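Long-range contacts in ferredoxin (Trichomonas vaginalis, PDB 1L5P), which carries electrons on a single [2Fe-2S] cluster, linking pyruvate:ferredoxin oxidoreductase to hydrogenase in the hydrogenosome: residues A[5-14]-A[25-33]; A[16-26]-A[77-87]. One frame throughout, in Å; residues are numbered along the deposited sequence.

Contact 1. Residues A[5-14]-A[25-33]; sequences AVKGGVKKQL and VLTEAGLMS
L31 and L14 reach toward each other and meet tip to tip, with L31 CD1 3.4 Å from L14 CD1, a tight fit for two methyl groups. Folded beside its backbone N (chi1 -66°), L31 brings CG toward the hairpin, and the extended chi2 (178°) sets the two methyls apart. L31 CD1 turns inward and lies 3.5 Å from A5 CB; the small, buried alanine lets the leucine methyl settle close against the strand. CD2 turns to the more exposed side, where it meets two lysines. K7 slides past L31 in the opposite direction, its CD 3.9 Å from L31 CD2, while CD of K12 touches the same methyl. Lysine suits these exposed places because its aliphatic part covers the leucine and its ammonium group can stay at the surface. L14 extends the apolar patch along the helix: its CD1 lies 3.8 Å from L26 CD2, the two side chains crossing at about a right angle, and 3.9 Å from V25 CG1. The bend that delivers L31 is a Schellman motif closing helix 22-27, with bonds from L31 N to L26 O and G30 N to T27 O; G30 supplies the positive phi (77°) that glycine adopts easily. A29 N is a second donor to L26 O. On the other segment, strands 2-7 and 10-15 form a hairpin joined by a type I' turn from K7 to V10, with glycines at both central positions. A hairpin packed against the following helix is the opening unit of the beta-grasp fold of [2Fe-2S] ferredoxins.

Contact 2. Residues A[16-26]-A[77-87]; sequences FEDDQTLFTVL and ACAITLSGEND. With FES (Fe2/s2 (inorganic) cluster), chain D.
The side-chain oxygen of N86 is gripped twice by S83, in a turn against which the F16 ring packs. S83 N lies 2.9 Å from N86 OD1, in the carbonyl plane on a lone pair, whereas S83 OG approaches 44° out of that plane; asparagine suits the place because its ND2 also binds K55 O. L82 CB then stands over one face of F16, 4.0 Å from the ring centroid in a CH-pi contact, offset toward the rim. Backbone bonds tie the two segments beside this apolar pair. D19 N binds L82 O at 2.7 Å, almost straight on to the carbonyl though bent at the hydrogen (142°), and L22 N, in the first turn of the helix, binds I80 O at 3.0 Å. T21, at the N-cap position, also shares a hydrogen bond between its OG1 and T24 OG1. At the cluster end, F23 CB packs 3.5 Å from C78 CB. F23 CG is anti to its backbone N (chi1 178°), sending the ring to the cluster, where S2 lies over one face, 3.6 Å from CE1. C78 SG ligates an iron, FE2, at 2.2 Å, and C47 supplies another thiolate. The contact thus joins the start of helix 22-27 to the segment carrying a ligand of the ferredoxin [2Fe-2S] site. L82 CD1 meets V25 CG2 at 3.8 Å, F16 and L22 rest on I3 of strand 2-7, and L22 and I80 on F91 of strand 90-92.

Helix 22-27 belongs to both contacts, which share V25 and L26 and have centres 13 Å apart. L26 divides its methyls between them: CD2 turns to the hairpin of contact 1, and CD1 lies 4.2 Å from A77 CB of contact 2. M32, just past the helix end, adds a second bridge, its SD 4.0 Å from A77 CB and equally far from F23 CD1. Contact 2 reaches the cluster directly, C78 binding an iron and F23 packing on S2, whereas contact 1 lies farther away, the side chain of L26 about 10 Å from the cluster. Since both contacts use helix 22-27, it ties the N-terminal hairpin to the region around C78.

Contact 1. Residues A[5-14]-A[25-33]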
# COMPACT_ATOMS: atom_id res chain seq x y z
N ALA A 5 7.13 -2.41 5.89
CA ALA A 5 6.23 -1.30 6.21
C ALA A 5 6.98 -0.47 7.23
O ALA A 5 7.62 -1.02 8.12
CB ALA A 5 4.92 -1.83 6.80
N VAL A 6 6.91 0.85 7.12
CA VAL A 6 7.61 1.74 8.04
C VAL A 6 6.65 2.71 8.69
O VAL A 6 6.21 3.66 8.06
CB VAL A 6 8.68 2.55 7.32
CG1 VAL A 6 9.40 3.44 8.30
CG2 VAL A 6 9.64 1.62 6.61
N LYS A 7 6.35 2.48 9.96
CA LYS A 7 5.44 3.35 10.71
C LYS A 7 6.19 3.95 11.88
O LYS A 7 6.86 3.24 12.62
CB LYS A 7 4.25 2.53 11.24
CG LYS A 7 2.89 3.02 10.77
CD LYS A 7 1.77 2.20 11.42
CE LYS A 7 0.51 3.04 11.61
NZ LYS A 7 -0.11 2.81 12.94
N GLY A 8 6.07 5.26 12.05
CA GLY A 8 6.75 5.92 13.15
C GLY A 8 8.22 5.56 13.27
O GLY A 8 8.69 5.16 14.34
N GLY A 9 8.95 5.70 12.17
CA GLY A 9 10.37 5.40 12.18
C GLY A 9 10.73 3.96 12.47
O GLY A 9 11.91 3.61 12.49
N VAL A 10 9.74 3.10 12.71
CA VAL A 10 10.07 1.71 12.97
C VAL A 10 9.72 0.83 11.78
O VAL A 10 8.62 0.88 11.23
CB VAL A 10 9.39 1.20 14.27
CG1 VAL A 10 9.45 2.28 15.32
CG2 VAL A 10 7.96 0.80 14.01
N LYS A 11 10.71 0.05 11.36
CA LYS A 11 10.59 -0.87 10.23
C LYS A 11 9.94 -2.16 10.69
O LYS A 11 10.26 -2.67 11.76
CB LYS A 11 11.98 -1.19 9.69
CG LYS A 11 12.10 -1.15 8.19
CD LYS A 11 13.39 -0.46 7.79
CE LYS A 11 13.40 0.99 8.25
NZ LYS A 11 14.57 1.76 7.71
N LYS A 12 9.02 -2.69 9.89
CA LYS A 12 8.35 -3.95 10.21
C LYS A 12 8.19 -4.77 8.94
O LYS A 12 7.48 -4.37 8.02
CB LYS A 12 6.96 -3.69 10.80
CG LYS A 12 6.94 -2.72 11.97
CD LYS A 12 5.85 -3.08 12.96
CE LYS A 12 6.28 -2.74 14.37
NZ LYS A 12 6.30 -1.27 14.61
N GLN A 13 8.85 -5.93 8.89
CA GLN A 13 8.75 -6.78 7.72
C GLN A 13 7.48 -7.62 7.78
O GLN A 13 7.18 -8.24 8.80
CB GLN A 13 9.97 -7.68 7.60
CG GLN A 13 9.79 -8.85 6.64
CD GLN A 13 11.10 -9.38 6.12
OE1 GLN A 13 12.13 -8.72 6.23
NE2 GLN A 13 11.07 -10.58 5.53
N LEU A 14 6.75 -7.62 6.67
CA LEU A 14 5.51 -8.38 6.58
C LEU A 14 5.58 -9.32 5.39
O LEU A 14 6.16 -8.98 4.35
CB LEU A 14 4.32 -7.42 6.41
CG LEU A 14 4.40 -6.03 7.06
CD1 LEU A 14 3.08 -5.29 6.88
CD2 LEU A 14 4.71 -6.17 8.54
N VAL A 25 -2.75 -6.77 3.47
CA VAL A 25 -1.56 -7.05 4.24
C VAL A 25 -1.36 -6.05 5.37
O VAL A 25 -1.14 -6.43 6.52
CB VAL A 25 -0.33 -7.03 3.31
CG1 VAL A 25 0.96 -7.00 4.11
CG2 VAL A 25 -0.38 -8.24 2.38
N LEU A 26 -1.46 -4.76 5.05
CA LEU A 26 -1.27 -3.71 6.03
C LEU A 26 -2.34 -3.68 7.11
O LEU A 26 -2.03 -3.61 8.30
CB LEU A 26 -1.24 -2.34 5.34
CG LEU A 26 0.01 -2.02 4.52
CD1 LEU A 26 -0.02 -0.55 4.10
CD2 LEU A 26 1.26 -2.33 5.33
N THR A 27 -3.60 -3.71 6.69
CA THR A 27 -4.70 -3.67 7.65
C THR A 27 -4.79 -4.91 8.52
O THR A 27 -5.11 -4.80 9.71
CB THR A 27 -6.07 -3.45 6.95
OG1 THR A 27 -6.26 -4.45 5.94
CG2 THR A 27 -6.14 -2.07 6.33
N GLU A 28 -4.52 -6.08 7.95
CA GLU A 28 -4.59 -7.32 8.72
C GLU A 28 -3.42 -7.46 9.71
O GLU A 28 -3.37 -8.41 10.48
CB GLU A 28 -4.63 -8.52 7.79
CG GLU A 28 -6.03 -9.04 7.56
CD GLU A 28 -6.14 -9.90 6.31
OE1 GLU A 28 -7.20 -9.86 5.64
OE2 GLU A 28 -5.17 -10.64 5.99
N ALA A 29 -2.50 -6.50 9.68
CA ALA A 29 -1.34 -6.50 10.57
C ALA A 29 -1.41 -5.35 11.58
O ALA A 29 -0.49 -5.13 12.36
CB ALA A 29 -0.05 -6.41 9.76
N GLY A 30 -2.51 -4.61 11.54
CA GLY A 30 -2.69 -3.51 12.48
C GLY A 30 -1.91 -2.25 12.15
O GLY A 30 -1.96 -1.28 12.92
N LEU A 31 -1.22 -2.24 11.02
CA LEU A 31 -0.43 -1.08 10.60
C LEU A 31 -1.31 -0.02 9.94
O LEU A 31 -0.99 1.17 9.94
CB LEU A 31 0.67 -1.53 9.63
CG LEU A 31 1.71 -2.44 10.30
CD1 LEU A 31 2.74 -2.89 9.28
CD2 LEU A 31 2.37 -1.68 11.43
N MET A 32 -2.43 -0.47 9.38
CA MET A 32 -3.38 0.43 8.71
C MET A 32 -4.81 0.00 9.07
O MET A 32 -5.14 -1.19 9.03
CB MET A 32 -3.14 0.38 7.19
CG MET A 32 -3.96 1.37 6.37
SD MET A 32 -3.73 1.24 4.56
CE MET A 32 -2.40 2.40 4.37
N SER A 33 -5.64 0.98 9.41
CA SER A 33 -7.04 0.72 9.78
C SER A 33 -7.95 0.68 8.56
O SER A 33 -7.78 1.46 7.64
CB SER A 33 -7.54 1.78 10.77
OG SER A 33 -8.38 2.72 10.13

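Contact 2. Residues A[16-26]-A[77-87]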
# COMPACT_ATOMS: atom_id res chain seq x y z
N PHE A 16 3.68 -11.55 2.42
CA PHE A 16 2.46 -11.42 1.65
C PHE A 16 2.31 -12.63 0.75
O PHE A 16 3.28 -13.31 0.41
CB PHE A 16 2.47 -10.15 0.79
CG PHE A 16 3.47 -10.18 -0.32
CD1 PHE A 16 3.29 -11.01 -1.42
CD2 PHE A 16 4.61 -9.38 -0.27
CE1 PHE A 16 4.23 -11.07 -2.45
CE2 PHE A 16 5.56 -9.42 -1.29
CZ PHE A 16 5.37 -10.26 -2.38
N GLU A 17 1.06 -12.90 0.39
CA GLU A 17 0.73 -14.01 -0.48
C GLU A 17 0.33 -13.43 -1.83
O GLU A 17 -0.40 -12.44 -1.89
CB GLU A 17 -0.43 -14.79 0.12
CG GLU A 17 -0.03 -16.12 0.71
CD GLU A 17 -0.57 -17.28 -0.10
OE1 GLU A 17 -1.81 -17.39 -0.23
OE2 GLU A 17 0.24 -18.08 -0.61
N ASP A 18 0.82 -14.04 -2.91
CA ASP A 18 0.50 -13.60 -4.26
C ASP A 18 -0.96 -13.18 -4.38
O ASP A 18 -1.84 -13.86 -3.86
CB ASP A 18 0.73 -14.74 -5.25
CG ASP A 18 2.11 -14.72 -5.86
OD1 ASP A 18 2.76 -13.65 -5.86
OD2 ASP A 18 2.55 -15.79 -6.35
N ASP A 19 -1.19 -12.07 -5.07
CA ASP A 19 -2.53 -11.54 -5.32
C ASP A 19 -3.22 -10.87 -4.15
O ASP A 19 -4.41 -10.58 -4.20
CB ASP A 19 -3.41 -12.65 -5.91
CG ASP A 19 -2.74 -13.33 -7.09
OD1 ASP A 19 -1.93 -12.67 -7.79
OD2 ASP A 19 -3.00 -14.53 -7.33
N GLN A 20 -2.46 -10.63 -3.09
CA GLN A 20 -2.97 -9.96 -1.91
C GLN A 20 -2.69 -8.48 -2.12
O GLN A 20 -1.67 -8.14 -2.71
CB GLN A 20 -2.22 -10.45 -0.66
CG GLN A 20 -2.95 -11.50 0.16
CD GLN A 20 -2.49 -11.52 1.61
OE1 GLN A 20 -1.29 -11.53 1.89
NE2 GLN A 20 -3.45 -11.52 2.53
N THR A 21 -3.57 -7.61 -1.65
CA THR A 21 -3.30 -6.19 -1.81
C THR A 21 -2.53 -5.71 -0.60
O THR A 21 -2.62 -6.30 0.47
CB THR A 21 -4.58 -5.36 -1.91
OG1 THR A 21 -5.25 -5.36 -0.64
CG2 THR A 21 -5.50 -5.91 -2.98
N LEU A 22 -1.77 -4.64 -0.79
CA LEU A 22 -1.00 -4.07 0.29
C LEU A 22 -1.94 -3.70 1.42
O LEU A 22 -1.57 -3.78 2.60
CB LEU A 22 -0.28 -2.82 -0.21
CG LEU A 22 0.67 -2.21 0.81
CD1 LEU A 22 1.81 -3.18 1.09
CD2 LEU A 22 1.19 -0.90 0.27
N PHE A 23 -3.15 -3.28 1.05
CA PHE A 23 -4.18 -2.88 2.00
C PHE A 23 -4.52 -4.05 2.92
O PHE A 23 -4.55 -3.91 4.14
CB PHE A 23 -5.45 -2.44 1.25
CG PHE A 23 -6.60 -2.06 2.15
CD1 PHE A 23 -6.65 -0.81 2.76
CD2 PHE A 23 -7.65 -2.95 2.37
CE1 PHE A 23 -7.73 -0.45 3.58
CE2 PHE A 23 -8.73 -2.61 3.19
CZ PHE A 23 -8.77 -1.35 3.80
N THR A 24 -4.77 -5.20 2.31
CA THR A 24 -5.09 -6.39 3.06
C THR A 24 -3.96 -6.70 4.02
O THR A 24 -4.17 -6.88 5.21
CB THR A 24 -5.28 -7.57 2.13
OG1 THR A 24 -6.34 -7.28 1.21
CG2 THR A 24 -5.63 -8.83 2.93
N VAL A 25 -2.75 -6.77 3.47
CA VAL A 25 -1.56 -7.05 4.24
C VAL A 25 -1.36 -6.05 5.37
O VAL A 25 -1.14 -6.43 6.52
CB VAL A 25 -0.33 -7.03 3.31
CG1 VAL A 25 0.96 -7.00 4.11
CG2 VAL A 25 -0.38 -8.24 2.38
N LEU A 26 -1.46 -4.76 5.05
CA LEU A 26 -1.27 -3.71 6.03
C LEU A 26 -2.34 -3.68 7.11
O LEU A 26 -2.03 -3.61 8.30
CB LEU A 26 -1.24 -2.34 5.34
CG LEU A 26 0.01 -2.02 4.52
CD1 LEU A 26 -0.02 -0.55 4.10
CD2 LEU A 26 1.26 -2.33 5.33
N ALA A 77 -2.93 1.85 -0.98
CA ALA A 77 -2.54 0.50 -0.62
C ALA A 77 -3.43 -0.55 -1.27
O ALA A 77 -2.94 -1.60 -1.69
CB ALA A 77 -2.56 0.34 0.89
N CYS A 78 -4.73 -0.30 -1.38
CA CYS A 78 -5.61 -1.29 -1.98
C CYS A 78 -5.53 -1.36 -3.52
O CYS A 78 -6.07 -2.28 -4.14
CB CYS A 78 -7.06 -1.07 -1.55
SG CYS A 78 -7.78 0.48 -2.08
N ALA A 79 -4.83 -0.39 -4.12
CA ALA A 79 -4.66 -0.36 -5.57
C ALA A 79 -3.45 -1.20 -5.97
O ALA A 79 -3.24 -1.48 -7.15
CB ALA A 79 -4.47 1.07 -6.02
N ILE A 80 -2.66 -1.60 -4.98
CA ILE A 80 -1.46 -2.39 -5.22
C ILE A 80 -1.67 -3.86 -4.92
O ILE A 80 -1.86 -4.25 -3.77
CB ILE A 80 -0.30 -1.86 -4.37
CG1 ILE A 80 0.01 -0.43 -4.78
CG2 ILE A 80 0.92 -2.74 -4.53
CD1 ILE A 80 0.85 0.32 -3.80
N THR A 81 -1.66 -4.67 -5.97
CA THR A 81 -1.83 -6.12 -5.85
C THR A 81 -0.43 -6.72 -5.77
O THR A 81 0.32 -6.67 -6.74
CB THR A 81 -2.55 -6.70 -7.08
OG1 THR A 81 -3.77 -5.99 -7.31
CG2 THR A 81 -2.87 -8.18 -6.87
N LEU A 82 -0.09 -7.30 -4.62
CA LEU A 82 1.24 -7.87 -4.43
C LEU A 82 1.50 -9.20 -5.12
O LEU A 82 0.66 -10.11 -5.13
CB LEU A 82 1.52 -8.01 -2.94
CG LEU A 82 1.51 -6.67 -2.20
CD1 LEU A 82 1.48 -6.92 -0.72
CD2 LEU A 82 2.72 -5.84 -2.58
N SER A 83 2.70 -9.30 -5.69
CA SER A 83 3.16 -10.50 -6.39
C SER A 83 4.67 -10.61 -6.20
O SER A 83 5.30 -9.72 -5.61
CB SER A 83 2.84 -10.40 -7.88
OG SER A 83 3.13 -9.09 -8.36
N GLY A 84 5.25 -11.69 -6.69
CA GLY A 84 6.68 -11.89 -6.54
C GLY A 84 7.53 -10.68 -6.90
O GLY A 84 8.54 -10.40 -6.26
N GLU A 85 7.12 -9.95 -7.94
CA GLU A 85 7.86 -8.78 -8.38
C GLU A 85 7.95 -7.67 -7.33
O GLU A 85 8.81 -6.79 -7.41
CB GLU A 85 7.24 -8.22 -9.67
CG GLU A 85 5.74 -7.96 -9.56
CD GLU A 85 5.30 -6.75 -10.36
OE1 GLU A 85 4.82 -6.93 -11.50
OE2 GLU A 85 5.43 -5.61 -9.85
N ASN A 86 7.07 -7.72 -6.33
CA ASN A 86 7.07 -6.70 -5.29
C ASN A 86 7.88 -7.10 -4.05
O ASN A 86 7.99 -6.34 -3.09
CB ASN A 86 5.62 -6.40 -4.88
CG ASN A 86 4.74 -6.04 -6.06
OD1 ASN A 86 3.75 -6.72 -6.34
ND2 ASN A 86 5.10 -4.98 -6.77
N ASP A 87 8.44 -8.31 -4.08
CA ASP A 87 9.24 -8.79 -2.95
C ASP A 87 10.41 -7.85 -2.64
O ASP A 87 11.31 -7.66 -3.45
CB ASP A 87 9.76 -10.20 -3.24
CG ASP A 87 10.37 -10.86 -2.01
OD1 ASP A 87 10.89 -11.99 -2.14
OD2 ASP A 87 10.34 -10.24 -0.92
FE1 FES D . -10.80 2.91 0.01
FE2 FES D . -8.29 2.03 -0.59
S1 FES D . -9.43 3.66 -1.61
S2 FES D . -9.66 1.26 1.04